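Local coordinates for protein pyridine synthase TbtD (Thermobispora bispora, PDB 5WA4) that probably forms the central pyridine ring of the thiopeptide thiomuracin by a formal [4+2] aza-cycloaddition, and binds the N-terminal leader of its peptide substrate, at residues E[173-178]-E[247-252]. Sequence-based numbering, arbitrary orientation.
Sequences VATAHA and REWVRR
Trp249 donates its indole N-H to the hydroxyl of Thr175, a buried polar bond in a helix pair otherwise joined by alanine and valine. Trp249 NE1 lies 2.8 Å from Thr175 OG1. The oxygen sits at the edge of the indole, close to the ring plane, but the angle at the hydrogen is only 135°. The bend is consistent with the N-H being shared with Thr321 OG1. Thr175 OG1 is beside its own backbone N (chi1 -58°) and is bonded to Leu171 O one turn earlier and to Thr321. These bonds probably hold the hydroxyl in place and satisfy it inside the protein.

Beside this bond, Val250 supplies the apolar part. Both Val250 CG1 and Val250 CG2 lie 3.7 Å from Ala178 CB, so the valine fork straddles that methyl. Val250 CG2 also reaches Ala174 CB, more loosely, at 4.2 Å. It comes as near to the backbone oxygen Ala174 O. The axes of the two segments pass 9.6 Å apart and cross at -49°. Thr175 and Val250 have the nearest CA atoms, at 6.3 Å.

The contact joins helices 164-178 and 244-265 within the helical part of the chain. Helix 307-328 brings Thr321 to the polar bond and His324 to stack on the indole. Helix 135-159 also touches Trp249, while helix 220-235 packs on Ala174.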
# COMPACT_ATOMS: atom_id res chain seq x y z
N VAL E 173 27.01 -16.84 -17.08
CA VAL E 173 26.96 -18.20 -16.56
C VAL E 173 28.17 -18.53 -15.67
O VAL E 173 28.03 -19.18 -14.64
CB VAL E 173 26.90 -19.25 -17.72
CG1 VAL E 173 26.95 -20.67 -17.18
CG2 VAL E 173 25.65 -19.06 -18.55
N ALA E 174 29.35 -18.07 -16.08
CA ALA E 174 30.60 -18.45 -15.41
C ALA E 174 30.68 -17.85 -14.01
O ALA E 174 31.06 -18.54 -13.04
CB ALA E 174 31.80 -18.01 -16.24
N THR E 175 30.31 -16.58 -13.90
CA THR E 175 30.24 -15.90 -12.62
C THR E 175 29.26 -16.59 -11.65
O THR E 175 29.59 -16.77 -10.45
CB THR E 175 29.85 -14.44 -12.82
OG1 THR E 175 30.82 -13.82 -13.67
CG2 THR E 175 29.81 -13.69 -11.50
N ALA E 176 28.09 -16.99 -12.13
CA ALA E 176 27.12 -17.62 -11.23
C ALA E 176 27.57 -18.99 -10.81
O ALA E 176 27.17 -19.47 -9.75
CB ALA E 176 25.75 -17.71 -11.86
N HIS E 177 28.39 -19.65 -11.63
CA HIS E 177 28.81 -21.01 -11.28
C HIS E 177 30.01 -20.96 -10.32
O HIS E 177 30.03 -21.65 -9.30
CB HIS E 177 29.16 -21.84 -12.51
CG HIS E 177 29.34 -23.29 -12.22
ND1 HIS E 177 28.42 -24.01 -11.48
CD2 HIS E 177 30.35 -24.15 -12.51
CE1 HIS E 177 28.85 -25.26 -11.35
NE2 HIS E 177 30.01 -25.37 -11.96
N ALA E 178 30.98 -20.14 -10.66
CA ALA E 178 32.24 -20.09 -9.95
C ALA E 178 32.14 -19.28 -8.66
O ALA E 178 32.58 -19.73 -7.61
CB ALA E 178 33.33 -19.52 -10.85
N ARG E 247 37.92 -18.48 -18.17
CA ARG E 247 38.90 -18.69 -17.13
C ARG E 247 39.50 -17.40 -16.62
O ARG E 247 39.69 -17.25 -15.41
CB ARG E 247 40.02 -19.63 -17.59
CG ARG E 247 39.54 -21.01 -17.47
CD ARG E 247 40.20 -21.72 -16.30
NE ARG E 247 39.13 -22.52 -15.70
CZ ARG E 247 39.18 -23.13 -14.52
NH1 ARG E 247 40.27 -23.11 -13.78
NH2 ARG E 247 38.11 -23.77 -14.07
N GLU E 248 39.76 -16.44 -17.50
CA GLU E 248 40.35 -15.25 -16.94
C GLU E 248 39.30 -14.39 -16.30
O GLU E 248 39.61 -13.66 -15.36
CB GLU E 248 41.14 -14.44 -17.94
CG GLU E 248 42.56 -14.89 -17.85
CD GLU E 248 43.54 -13.79 -17.47
OE1 GLU E 248 43.12 -12.61 -17.31
OE2 GLU E 248 44.72 -14.14 -17.23
N TRP E 249 38.06 -14.50 -16.76
CA TRP E 249 37.01 -13.73 -16.15
C TRP E 249 36.91 -14.14 -14.70
O TRP E 249 37.04 -13.28 -13.83
CB TRP E 249 35.67 -13.93 -16.84
CG TRP E 249 34.60 -13.05 -16.24
CD1 TRP E 249 33.47 -13.45 -15.56
CD2 TRP E 249 34.57 -11.61 -16.24
NE1 TRP E 249 32.74 -12.35 -15.16
CE2 TRP E 249 33.40 -11.21 -15.56
CE3 TRP E 249 35.42 -10.63 -16.74
CZ2 TRP E 249 33.07 -9.89 -15.39
CZ3 TRP E 249 35.08 -9.31 -16.56
CH2 TRP E 249 33.93 -8.95 -15.89
N VAL E 250 36.66 -15.42 -14.46
CA VAL E 250 36.55 -15.92 -13.10
C VAL E 250 37.75 -15.51 -12.25
O VAL E 250 37.60 -14.84 -11.22
CB VAL E 250 36.42 -17.44 -13.06
CG1 VAL E 250 36.56 -17.91 -11.62
CG2 VAL E 250 35.09 -17.88 -13.66
N ARG E 251 38.94 -15.85 -12.72
CA ARG E 251 40.18 -15.64 -11.99
C ARG E 251 40.40 -14.19 -11.52
O ARG E 251 41.10 -13.94 -10.54
CB ARG E 251 41.36 -16.10 -12.85
CG ARG E 251 42.67 -16.02 -12.17
CD ARG E 251 43.80 -16.12 -13.13
NE ARG E 251 43.46 -17.06 -14.17
CZ ARG E 251 43.79 -16.89 -15.44
NH1 ARG E 251 44.55 -15.87 -15.82
NH2 ARG E 251 43.42 -17.81 -16.33
N ARG E 252 39.77 -13.26 -12.22
CA ARG E 252 39.94 -11.83 -12.05
C ARG E 252 38.83 -11.27 -11.17
O ARG E 252 38.89 -10.14 -10.68
CB ARG E 252 39.93 -11.15 -13.43
CG ARG E 252 40.14 -9.66 -13.47
CD ARG E 252 40.73 -9.29 -14.84
NE ARG E 252 42.20 -9.13 -14.82
CZ ARG E 252 42.97 -9.10 -15.91
NH1 ARG E 252 42.42 -9.23 -17.11
NH2 ARG E 252 44.29 -8.94 -15.79